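Local atomic coordinates of nitrate regulatory protein (Klebsiella oxytoca, PDB entry 4AKK), a protein that switches on nasF operon expression in response to nitrate and nitrite, binding a terminator in the leader RNA to bring about transcription antitermination. Residues D228-C233 against T287-Q292; Q194-A199 against G295-L300; L56-T61 against E114-A119. All blocks are in the same frame, centred on the assembly; numbering follows the deposited sequence.

In the fold
The first contact met from the N terminus is contact 3: the last part of helix 92-117 and the residues just after it return to the start of helix 56-85, so that two successive helices form a hairpin, and this loop closes before the other two begin. Contact 2 then opens at 194-199 on helix 180-212 and closes far later at 295-300. Within that span contact 1 opens and closes, joining helix 217-240 to 287-292. Contacts 1 and 2 share helix 277-312 and touch each other, their centres about 7 Å apart, and together they tie three helices of the nitrate-sensing bundle. Contact 3 stands apart, its centre about 22 Å from that of contact 2.

Contact 1 of 3, residues D228-C233 against T287-Q292; sequences DGQQPC and TQRLEQ
Inside the helical bundle of the NIT nitrate-sensing domain, Gln230 on helix 217-240 and Arg289 on helix 277-312 reach toward each other past helix 180-212. The closest CA atoms, those of Gln230 and Leu290, are 12.8 Å apart, so these two segments meet only through the ends of two long side chains. Arg289 sends CG anti to its backbone N (chi1 -178°) and stays extended to NE; Gln230, extended beyond CG, comes from the opposite direction. Where they meet, Arg289 NH2 donates to Gln230 OE1 at 2.8 Å, with a moderately bent N-H...O angle of 145°. The carbonyl oxygen sits at the guanidinium edge, somewhat out of its plane, and the amide plane is turned 46° from that of the guanidinium. Helix 180-212 contributes the second shell: Glu202 OE1 forms a salt bridge with Arg289 NH1 and accepts a hydrogen bond from Gln230 NE2. With oxygen and nitrogen thus bound to different partners, the rotation of the Gln230 amide is fixed. The carboxylate probably also offsets the closeness of Arg263, whose guanidinium nears that of Arg289. A buried amide, a guanidinium and a carboxylate from three helices thus form an interhelical polar network inside the all-helical NIT domain.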
ATOM      1  N   ASP A 228      -4.292   6.881  18.161  1.00 36.23           N
ATOM      2  CA  ASP A 228      -4.854   5.937  17.194  1.00 34.51           C
ATOM      3  C   ASP A 228      -3.803   5.449  16.202  1.00 31.28           C
ATOM      4  O   ASP A 228      -3.839   4.309  15.777  1.00 38.14           O
ATOM      5  CB  ASP A 228      -6.008   6.583  16.430  1.00 37.69           C
ATOM      6  CG  ASP A 228      -7.202   6.876  17.318  1.00 44.94           C
ATOM      7  OD1 ASP A 228      -7.328   6.230  18.387  1.00 53.08           O
ATOM      8  OD2 ASP A 228      -8.014   7.746  16.933  1.00 48.42           O
ATOM      9  N   GLY A 229      -2.874   6.322  15.831  1.00 32.52           N
ATOM     10  CA  GLY A 229      -1.839   5.964  14.875  1.00 36.69           C
ATOM     11  C   GLY A 229      -0.938   4.838  15.348  1.00 34.39           C
ATOM     12  O   GLY A 229      -0.400   4.074  14.541  1.00 29.91           O
ATOM     13  N   GLN A 230      -0.763   4.744  16.662  1.00 31.51           N
ATOM     14  CA  GLN A 230       0.039   3.686  17.255  1.00 32.40           C
ATOM     15  C   GLN A 230      -0.504   2.292  16.940  1.00 33.07           C
ATOM     16  O   GLN A 230       0.269   1.349  16.732  1.00 31.03           O
ATOM     17  CB  GLN A 230       0.133   3.891  18.769  1.00 31.28           C
ATOM     18  CG  GLN A 230       0.952   5.113  19.155  1.00 33.71           C
ATOM     19  CD  GLN A 230       0.697   5.559  20.576  1.00 33.11           C
ATOM     20  OE1 GLN A 230       0.501   4.736  21.468  1.00 31.19           O
ATOM     21  NE2 GLN A 230       0.716   6.870  20.799  1.00 27.54           N
ATOM     22  N   GLN A 231      -1.832   2.167  16.908  1.00 32.21           N
ATOM     23  CA  GLN A 231      -2.480   0.870  16.709  1.00 41.47           C
ATOM     24  C   GLN A 231      -1.966   0.095  15.492  1.00 37.36           C
ATOM     25  O   GLN A 231      -1.487  -1.025  15.635  1.00 35.80           O
ATOM     26  CB  GLN A 231      -4.006   1.019  16.620  1.00 43.84           C
ATOM     27  CG  GLN A 231      -4.723   1.005  17.957  1.00 51.97           C
ATOM     28  CD  GLN A 231      -4.838  -0.387  18.569  1.00 50.46           C
ATOM     29  OE1 GLN A 231      -4.531  -1.418  17.783  1.00 59.82           O
ATOM     30  NE2 GLN A 231      -5.199  -0.527  19.738  1.00 48.18           N
ATOM     31  N   PRO A 232      -2.094   0.673  14.285  1.00 33.44           N
ATOM     32  CA  PRO A 232      -1.584  -0.049  13.111  1.00 33.79           C
ATOM     33  C   PRO A 232      -0.070  -0.304  13.176  1.00 32.97           C
ATOM     34  O   PRO A 232       0.392  -1.299  12.631  1.00 34.00           O
ATOM     35  CB  PRO A 232      -1.944   0.886  11.938  1.00 32.85           C
ATOM     36  CG  PRO A 232      -2.205   2.233  12.589  1.00 36.94           C
ATOM     37  CD  PRO A 232      -2.867   1.857  13.886  1.00 35.06           C
ATOM     38  N   CYS A 233       0.689   0.567  13.842  1.00 27.58           N
ATOM     39  CA  CYS A 233       2.127   0.338  13.987  1.00 32.27           C
ATOM     40  C   CYS A 233       2.421  -0.924  14.806  1.00 34.73           C
ATOM     41  O   CYS A 233       3.224  -1.767  14.389  1.00 27.97           O
ATOM     42  CB  CYS A 233       2.820   1.544  14.631  1.00 29.55           C
ATOM     43  SG  CYS A 233       2.775   3.045  13.626  1.00 31.57           S
ATOM     44  N   THR A 287       7.392   8.561  30.018  1.00 31.91           N
ATOM     45  CA  THR A 287       8.817   8.298  29.877  1.00 34.03           C
ATOM     46  C   THR A 287       9.187   6.873  30.322  1.00 39.06           C
ATOM     47  O   THR A 287      10.077   6.252  29.742  1.00 37.96           O
ATOM     48  CB  THR A 287       9.632   9.312  30.659  1.00 34.26           C
ATOM     49  OG1 THR A 287       9.290  10.624  30.207  1.00 34.17           O
ATOM     50  CG2 THR A 287      11.136   9.064  30.476  1.00 35.35           C
ATOM     51  N   GLN A 288       8.507   6.354  31.341  1.00 35.00           N
ATOM     52  CA  GLN A 288       8.764   4.979  31.788  1.00 33.48           C
ATOM     53  C   GLN A 288       8.266   3.997  30.730  1.00 35.28           C
ATOM     54  O   GLN A 288       8.893   2.970  30.436  1.00 30.72           O
ATOM     55  CB  GLN A 288       8.072   4.691  33.119  1.00 33.78           C
ATOM     56  CG  GLN A 288       8.129   3.200  33.505  1.00 47.41           C
ATOM     57  CD  GLN A 288       7.731   2.932  34.949  1.00 60.96           C
ATOM     58  OE1 GLN A 288       8.582   2.638  35.792  1.00 62.09           O
ATOM     59  NE2 GLN A 288       6.438   3.032  35.241  1.00 57.47           N
ATOM     60  N   ARG A 289       7.121   4.341  30.158  1.00 36.68           N
ATOM     61  CA  ARG A 289       6.546   3.587  29.056  1.00 35.32           C
ATOM     62  C   ARG A 289       7.499   3.509  27.870  1.00 32.02           C
ATOM     63  O   ARG A 289       7.679   2.453  27.290  1.00 36.64           O
ATOM     64  CB  ARG A 289       5.237   4.237  28.630  1.00 35.31           C
ATOM     65  CG  ARG A 289       4.509   3.520  27.527  1.00 33.86           C
ATOM     66  CD  ARG A 289       3.414   4.410  26.997  1.00 34.22           C
ATOM     67  NE  ARG A 289       2.714   3.826  25.857  1.00 37.26           N
ATOM     68  CZ  ARG A 289       2.024   4.539  24.973  1.00 35.77           C
ATOM     69  NH1 ARG A 289       1.967   5.864  25.097  1.00 31.14           N
ATOM     70  NH2 ARG A 289       1.393   3.932  23.969  1.00 29.51           N
ATOM     71  N   LEU A 290       8.108   4.628  27.511  1.00 33.62           N
ATOM     72  CA  LEU A 290       9.028   4.653  26.374  1.00 32.57           C
ATOM     73  C   LEU A 290      10.333   3.902  26.657  1.00 35.77           C
ATOM     74  O   LEU A 290      10.897   3.270  25.761  1.00 34.09           O
ATOM     75  CB  LEU A 290       9.319   6.097  25.952  1.00 27.64           C
ATOM     76  CG  LEU A 290       8.129   6.838  25.317  1.00 36.44           C
ATOM     77  CD1 LEU A 290       8.301   8.351  25.429  1.00 26.40           C
ATOM     78  CD2 LEU A 290       7.941   6.429  23.861  1.00 29.88           C
ATOM     79  N   GLU A 291      10.819   3.967  27.896  1.00 34.62           N
ATOM     80  CA  GLU A 291      11.986   3.159  28.268  1.00 38.04           C
ATOM     81  C   GLU A 291      11.694   1.659  28.219  1.00 31.58           C
ATOM     82  O   GLU A 291      12.553   0.858  27.830  1.00 33.63           O
ATOM     83  CB  GLU A 291      12.557   3.579  29.629  1.00 36.84           C
ATOM     84  CG  GLU A 291      13.369   4.879  29.570  1.00 45.89           C
ATOM     85  CD  GLU A 291      14.516   4.829  28.553  1.00 50.39           C
ATOM     86  OE1 GLU A 291      15.306   3.853  28.549  1.00 56.50           O
ATOM     87  OE2 GLU A 291      14.637   5.779  27.756  1.00 52.56           O
ATOM     88  N   GLN A 292      10.479   1.267  28.581  1.00 30.60           N
ATOM     89  CA  GLN A 292      10.087  -0.134  28.406  1.00 33.89           C
ATOM     90  C   GLN A 292      10.079  -0.520  26.923  1.00 40.53           C
ATOM     91  O   GLN A 292      10.566  -1.592  26.555  1.00 35.02           O
ATOM     92  CB  GLN A 292       8.719  -0.414  29.041  1.00 37.36           C
ATOM     93  CG  GLN A 292       8.717  -0.298  30.554  1.00 42.26           C
ATOM     94  CD  GLN A 292       9.695  -1.267  31.205  1.00 53.06           C
ATOM     95  OE1 GLN A 292      10.732  -0.864  31.735  1.00 57.10           O
ATOM     96  NE2 GLN A 292       9.378  -2.554  31.144  1.00 54.13           N
TER

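Contact 2 of 3, residues Q194-A199 against G295-L300; sequences QGKELA and GVEELL
Lys196 and Glu297 cross at about a right angle, the carboxylate of one lying against the last carbons and the ammonium of the other. Both chains leave their helices with CG anti to the backbone N, which carries them over the 9.1 Å between the CA atoms of Lys196 and Glu297. Glu297 continues extended, whereas Lys196 runs straight to CE and then bends at chi4 (-81°), turning NZ aside. Glu297 OE1 therefore touches several lysine atoms in succession: it lies 3.5 Å from Lys196 CD, 3.3 Å from Lys196 CE and 3.2 Å from Lys196 NZ, the last a salt bridge with a weak hydrogen bond. In the NIT domain this pair joins helix 180-212 to helix 277-312 in the buried interior of the bundle, where charges need several partners. Helix 56-85 supplies many of them. His71 ND1 and Gln74 OE1 accept hydrogen bonds from the lysine, while Ser67 OG bonds to Glu297 OE2; Arg294, one turn earlier on helix 277-312, makes a second salt bridge to Glu297 OE1. A water completes a bridge between the two groups, donating to Glu297 OE2 at 2.6 Å and weakly accepting from Lys196 NZ at 3.4 Å. Two basic groups converging on one carboxylate oxygen would be expected to favour the ionised form of Glu297.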
ATOM      1  N   GLN A 194       8.220   3.079  14.697  1.00 30.80           N
ATOM      2  CA  GLN A 194       7.236   4.082  14.325  1.00 35.33           C
ATOM      3  C   GLN A 194       6.139   4.220  15.388  1.00 27.42           C
ATOM      4  O   GLN A 194       5.727   5.328  15.716  1.00 27.22           O
ATOM      5  CB  GLN A 194       6.633   3.749  12.954  1.00 33.13           C
ATOM      6  CG  GLN A 194       5.814   4.877  12.358  1.00 38.33           C
ATOM      7  CD  GLN A 194       6.618   6.150  12.166  1.00 42.16           C
ATOM      8  OE1 GLN A 194       6.415   7.141  12.875  1.00 38.65           O
ATOM      9  NE2 GLN A 194       7.543   6.129  11.213  1.00 39.25           N
ATOM     10  N   GLY A 195       5.679   3.103  15.937  1.00 26.81           N
ATOM     11  CA  GLY A 195       4.719   3.163  17.022  1.00 28.13           C
ATOM     12  C   GLY A 195       5.291   3.910  18.224  1.00 27.62           C
ATOM     13  O   GLY A 195       4.591   4.673  18.898  1.00 28.29           O
ATOM     14  N   LYS A 196       6.575   3.675  18.483  1.00 28.43           N
ATOM     15  CA  LYS A 196       7.284   4.248  19.626  1.00 29.19           C
ATOM     16  C   LYS A 196       7.473   5.737  19.407  1.00 31.12           C
ATOM     17  O   LYS A 196       7.386   6.524  20.347  1.00 30.07           O
ATOM     18  CB  LYS A 196       8.641   3.554  19.776  1.00 30.46           C
ATOM     19  CG  LYS A 196       9.545   4.090  20.856  1.00 30.63           C
ATOM     20  CD  LYS A 196      10.736   3.138  21.056  1.00 38.49           C
ATOM     21  CE  LYS A 196      11.797   3.727  21.975  1.00 36.20           C
ATOM     22  NZ  LYS A 196      12.698   4.674  21.264  1.00 34.07           N
ATOM     23  N   GLU A 197       7.732   6.129  18.162  1.00 27.34           N
ATOM     24  CA  GLU A 197       7.846   7.552  17.846  1.00 28.83           C
ATOM     25  C   GLU A 197       6.527   8.289  18.115  1.00 29.30           C
ATOM     26  O   GLU A 197       6.510   9.394  18.671  1.00 35.74           O
ATOM     27  CB  GLU A 197       8.273   7.757  16.389  1.00 28.10           C
ATOM     28  CG  GLU A 197       8.012   9.177  15.851  1.00 25.92           C
ATOM     29  CD  GLU A 197       8.671  10.288  16.686  1.00 33.45           C
ATOM     30  OE1 GLU A 197       9.417   9.970  17.643  1.00 36.54           O
ATOM     31  OE2 GLU A 197       8.441  11.489  16.389  1.00 32.34           O
ATOM     32  N   LEU A 198       5.431   7.676  17.698  1.00 26.19           N
ATOM     33  CA  LEU A 198       4.108   8.253  17.875  1.00 27.55           C
ATOM     34  C   LEU A 198       3.720   8.264  19.346  1.00 27.89           C
ATOM     35  O   LEU A 198       2.991   9.148  19.779  1.00 29.80           O
ATOM     36  CB  LEU A 198       3.068   7.478  17.059  1.00 28.51           C
ATOM     37  CG  LEU A 198       3.204   7.568  15.526  1.00 32.94           C
ATOM     38  CD1 LEU A 198       2.021   6.910  14.830  1.00 25.75           C
ATOM     39  CD2 LEU A 198       3.346   9.000  15.050  1.00 27.92           C
ATOM     40  N   ALA A 199       4.183   7.268  20.107  1.00 29.64           N
ATOM     41  CA  ALA A 199       4.006   7.298  21.562  1.00 28.12           C
ATOM     42  C   ALA A 199       4.752   8.505  22.146  1.00 31.07           C
ATOM     43  O   ALA A 199       4.238   9.198  23.016  1.00 30.83           O
ATOM     44  CB  ALA A 199       4.493   5.995  22.202  1.00 28.91           C
ATOM     45  N   GLY A 295      13.612  -1.048  25.655  1.00 36.53           N
ATOM     46  CA  GLY A 295      14.162  -2.345  26.027  1.00 35.89           C
ATOM     47  C   GLY A 295      13.852  -3.390  24.977  1.00 39.53           C
ATOM     48  O   GLY A 295      14.737  -4.107  24.505  1.00 42.92           O
ATOM     49  N   VAL A 296      12.587  -3.460  24.582  1.00 37.38           N
ATOM     50  CA  VAL A 296      12.181  -4.397  23.554  1.00 36.83           C
ATOM     51  C   VAL A 296      12.830  -4.083  22.206  1.00 41.40           C
ATOM     52  O   VAL A 296      13.263  -4.986  21.490  1.00 37.64           O
ATOM     53  CB  VAL A 296      10.654  -4.435  23.399  1.00 39.12           C
ATOM     54  CG1 VAL A 296      10.289  -5.238  22.190  1.00 29.61           C
ATOM     55  CG2 VAL A 296      10.009  -5.033  24.643  1.00 46.55           C
ATOM     56  N   GLU A 297      12.901  -2.801  21.864  1.00 36.90           N
ATOM     57  CA  GLU A 297      13.469  -2.392  20.589  1.00 36.73           C
ATOM     58  C   GLU A 297      14.940  -2.808  20.476  1.00 39.07           C
ATOM     59  O   GLU A 297      15.409  -3.203  19.402  1.00 38.48           O
ATOM     60  CB  GLU A 297      13.327  -0.874  20.430  1.00 42.20           C
ATOM     61  CG  GLU A 297      13.925  -0.303  19.163  1.00 39.28           C
ATOM     62  CD  GLU A 297      13.882   1.228  19.142  1.00 43.80           C
ATOM     63  OE1 GLU A 297      13.856   1.862  20.229  1.00 36.88           O
ATOM     64  OE2 GLU A 297      13.880   1.796  18.031  1.00 34.61           O
ATOM     65  N   GLU A 298      15.672  -2.702  21.581  1.00 37.31           N
ATOM     66  CA  GLU A 298      17.070  -3.126  21.600  1.00 42.46           C
ATOM     67  C   GLU A 298      17.185  -4.631  21.339  1.00 42.27           C
ATOM     68  O   GLU A 298      18.139  -5.090  20.705  1.00 41.08           O
ATOM     69  CB  GLU A 298      17.737  -2.746  22.928  1.00 42.42           C
ATOM     70  CG  GLU A 298      17.831  -1.242  23.137  1.00 43.08           C
ATOM     71  CD  GLU A 298      18.557  -0.861  24.412  1.00 52.04           C
ATOM     72  OE1 GLU A 298      18.404  -1.575  25.425  1.00 58.45           O
ATOM     73  OE2 GLU A 298      19.273   0.164  24.401  1.00 56.38           O
ATOM     74  N   LEU A 299      16.203  -5.395  21.806  1.00 35.95           N
ATOM     75  CA  LEU A 299      16.212  -6.832  21.581  1.00 42.58           C
ATOM     76  C   LEU A 299      16.010  -7.124  20.100  1.00 44.13           C
ATOM     77  O   LEU A 299      16.648  -8.017  19.529  1.00 38.64           O
ATOM     78  CB  LEU A 299      15.119  -7.530  22.396  1.00 45.94           C
ATOM     79  CG  LEU A 299      14.829  -8.969  21.934  1.00 55.57           C
ATOM     80  CD1 LEU A 299      15.978  -9.919  22.276  1.00 52.68           C
ATOM     81  CD2 LEU A 299      13.514  -9.510  22.489  1.00 51.43           C
ATOM     82  N   LEU A 300      15.117  -6.367  19.474  1.00 41.43           N
ATOM     83  CA  LEU A 300      14.815  -6.607  18.069  1.00 37.56           C
ATOM     84  C   LEU A 300      16.082  -6.432  17.245  1.00 33.98           C
ATOM     85  O   LEU A 300      16.359  -7.210  16.340  1.00 38.40           O
ATOM     86  CB  LEU A 300      13.722  -5.665  17.574  1.00 34.07           C
ATOM     87  CG  LEU A 300      12.382  -5.704  18.310  1.00 38.83           C
ATOM     88  CD1 LEU A 300      11.402  -4.710  17.664  1.00 33.98           C
ATOM     89  CD2 LEU A 300      11.816  -7.130  18.312  1.00 38.15           C
TER
HETATM   90  O   HOH W   1      14.244   4.392  18.251  1.00 34.41           O

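Contact 3 of 3, residues L56-T61 against E114-A119; sequences LAQQGT and EPARDA
Gln58 supplies the whole of one side of this contact, meeting Pro115, Ala116 and Ala119 in turn. Its CB packs on Pro115 CB at 3.8 Å. Farther along, the amide lies against the backbone of the next residue, with Gln58 OE1 at 3.4 Å from Ala116 CA and at 3.5 Å from Ala116 CB, while Gln58 NE2 approaches Ala119 CB at 3.9 Å. The side chain gets there by folding close to its own helix: CG lies between the backbone N and the carbonyl carbon (chi1 63°), and chi2 of 95° bends the chain again. In the next shell, Gln55 OE1 holds the amide nitrogen by a hydrogen bond, which sets the amide's orientation at least in part. The helical hairpin of 56-85 and 92-117 brings the opposing surface near, the second helix being weakly bonded here. Beyond it, Arg117, whose side chain leaves the backbone away from segment 56-61, packs on Arg44 of the second subunit, which sets the open end of the hairpin beside that subunit. Gln58 OE1 is buried with no polar partner in the model, which probably costs some stability; what joins the two segments is van der Waals packing on proline and alanine.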
ATOM      1  N   LEU A  56      24.289  -7.382   4.359  1.00 46.00           N
ATOM      2  CA  LEU A  56      23.479  -7.568   5.560  1.00 43.30           C
ATOM      3  C   LEU A  56      24.026  -6.915   6.822  1.00 45.59           C
ATOM      4  O   LEU A  56      23.275  -6.329   7.606  1.00 43.83           O
ATOM      5  CB  LEU A  56      23.276  -9.054   5.828  1.00 42.21           C
ATOM      6  CG  LEU A  56      21.878  -9.577   5.537  1.00 45.94           C
ATOM      7  CD1 LEU A  56      21.378  -9.044   4.217  1.00 44.08           C
ATOM      8  CD2 LEU A  56      21.871 -11.097   5.570  1.00 46.76           C
ATOM      9  N   ALA A  57      25.328  -7.042   7.037  1.00 44.35           N
ATOM     10  CA  ALA A  57      25.923  -6.533   8.264  1.00 45.41           C
ATOM     11  C   ALA A  57      25.807  -5.011   8.349  1.00 39.95           C
ATOM     12  O   ALA A  57      25.473  -4.463   9.400  1.00 40.47           O
ATOM     13  CB  ALA A  57      27.383  -6.976   8.380  1.00 48.72           C
ATOM     14  N   GLN A  58      26.086  -4.331   7.245  1.00 38.57           N
ATOM     15  CA  GLN A  58      26.058  -2.878   7.240  1.00 43.11           C
ATOM     16  C   GLN A  58      24.613  -2.361   7.252  1.00 43.46           C
ATOM     17  O   GLN A  58      24.312  -1.343   7.876  1.00 39.76           O
ATOM     18  CB  GLN A  58      26.869  -2.310   6.059  1.00 41.30           C
ATOM     19  CG  GLN A  58      26.354  -2.673   4.657  1.00 41.19           C
ATOM     20  CD  GLN A  58      25.441  -1.610   4.054  1.00 47.66           C
ATOM     21  OE1 GLN A  58      25.060  -0.652   4.726  1.00 49.91           O
ATOM     22  NE2 GLN A  58      25.088  -1.778   2.779  1.00 46.29           N
ATOM     23  N   GLN A  59      23.720  -3.071   6.572  1.00 42.45           N
ATOM     24  CA  GLN A  59      22.310  -2.696   6.583  1.00 42.96           C
ATOM     25  C   GLN A  59      21.741  -2.839   7.995  1.00 41.44           C
ATOM     26  O   GLN A  59      21.072  -1.937   8.503  1.00 41.01           O
ATOM     27  CB  GLN A  59      21.522  -3.538   5.579  1.00 40.15           C
ATOM     28  CG  GLN A  59      21.950  -3.306   4.145  1.00 37.12           C
ATOM     29  CD  GLN A  59      21.428  -4.375   3.204  1.00 45.27           C
ATOM     30  OE1 GLN A  59      21.095  -5.483   3.627  1.00 42.79           O
ATOM     31  NE2 GLN A  59      21.347  -4.044   1.922  1.00 46.52           N
ATOM     32  N   GLY A  60      22.043  -3.959   8.639  1.00 35.50           N
ATOM     33  CA  GLY A  60      21.588  -4.202   9.995  1.00 35.02           C
ATOM     34  C   GLY A  60      22.158  -3.203  10.985  1.00 43.48           C
ATOM     35  O   GLY A  60      21.467  -2.739  11.897  1.00 37.74           O
ATOM     36  N   THR A  61      23.429  -2.868  10.804  1.00 37.12           N
ATOM     37  CA  THR A  61      24.096  -1.918  11.684  1.00 38.83           C
ATOM     38  C   THR A  61      23.501  -0.524  11.521  1.00 38.71           C
ATOM     39  O   THR A  61      23.196   0.149  12.502  1.00 38.96           O
ATOM     40  CB  THR A  61      25.614  -1.847  11.401  1.00 36.95           C
ATOM     41  OG1 THR A  61      26.189  -3.149  11.552  1.00 45.08           O
ATOM     42  CG2 THR A  61      26.298  -0.883  12.365  1.00 34.84           C
ATOM     43  N   GLU A 114      29.094   5.166   5.960  1.00 42.92           N
ATOM     44  CA  GLU A 114      30.212   4.967   5.026  1.00 45.94           C
ATOM     45  C   GLU A 114      30.058   3.694   4.195  1.00 41.60           C
ATOM     46  O   GLU A 114      30.117   3.738   2.971  1.00 43.57           O
ATOM     47  CB  GLU A 114      31.566   4.980   5.769  1.00 50.44           C
ATOM     48  CG  GLU A 114      32.806   5.136   4.864  1.00 59.53           C
ATOM     49  CD  GLU A 114      33.369   3.804   4.346  1.00 61.34           C
ATOM     50  OE1 GLU A 114      33.518   2.856   5.152  1.00 56.36           O
ATOM     51  OE2 GLU A 114      33.684   3.712   3.134  1.00 63.24           O
ATOM     52  N   PRO A 115      29.854   2.549   4.864  1.00 42.60           N
ATOM     53  CA  PRO A 115      29.654   1.305   4.124  1.00 47.73           C
ATOM     54  C   PRO A 115      28.370   1.329   3.292  1.00 48.14           C
ATOM     55  O   PRO A 115      28.335   0.712   2.225  1.00 51.12           O
ATOM     56  CB  PRO A 115      29.567   0.250   5.235  1.00 43.18           C
ATOM     57  CG  PRO A 115      30.249   0.864   6.395  1.00 45.26           C
ATOM     58  CD  PRO A 115      29.935   2.314   6.315  1.00 45.30           C
ATOM     59  N   ALA A 116      27.341   2.039   3.753  1.00 45.24           N
ATOM     60  CA  ALA A 116      26.065   2.062   3.027  1.00 45.74           C
ATOM     61  C   ALA A 116      26.212   2.698   1.655  1.00 44.84           C
ATOM     62  O   ALA A 116      25.533   2.307   0.706  1.00 44.51           O
ATOM     63  CB  ALA A 116      24.983   2.781   3.834  1.00 46.42           C
ATOM     64  N   ARG A 117      27.103   3.680   1.567  1.00 50.38           N
ATOM     65  CA  ARG A 117      27.385   4.399   0.324  1.00 49.48           C
ATOM     66  C   ARG A 117      27.579   3.501  -0.889  1.00 50.33           C
ATOM     67  O   ARG A 117      27.045   3.768  -1.957  1.00 57.70           O
ATOM     68  CB  ARG A 117      28.659   5.226   0.485  1.00 54.56           C
ATOM     69  CG  ARG A 117      28.486   6.544   1.190  1.00 57.28           C
ATOM     70  CD  ARG A 117      29.339   7.611   0.507  1.00 69.85           C
ATOM     71  NE  ARG A 117      28.865   7.917  -0.847  1.00 66.59           N
ATOM     72  CZ  ARG A 117      29.287   7.305  -1.951  1.00 66.41           C
ATOM     73  NH1 ARG A 117      30.196   6.340  -1.881  1.00 67.19           N
ATOM     74  NH2 ARG A 117      28.796   7.658  -3.129  1.00 60.77           N
ATOM     75  N   ASP A 118      28.362   2.444  -0.720  1.00 47.59           N
ATOM     76  CA  ASP A 118      28.762   1.599  -1.835  1.00 58.60           C
ATOM     77  C   ASP A 118      27.609   0.781  -2.407  1.00 59.62           C
ATOM     78  O   ASP A 118      27.674   0.325  -3.547  1.00 65.70           O
ATOM     79  CB  ASP A 118      29.898   0.658  -1.411  1.00 54.48           C
ATOM     80  CG  ASP A 118      31.184   1.400  -1.073  1.00 58.38           C
ATOM     81  OD1 ASP A 118      31.327   2.586  -1.464  1.00 65.75           O
ATOM     82  OD2 ASP A 118      32.056   0.790  -0.416  1.00 58.36           O
ATOM     83  N   ALA A 119      26.556   0.590  -1.620  1.00 54.71           N
ATOM     84  CA  ALA A 119      25.458  -0.278  -2.041  1.00 55.62           C
ATOM     85  C   ALA A 119      24.112   0.449  -2.157  1.00 51.77           C
ATOM     86  O   ALA A 119      23.075  -0.185  -2.328  1.00 59.55           O
ATOM     87  CB  ALA A 119      25.336  -1.456  -1.087  1.00 49.79           C
TER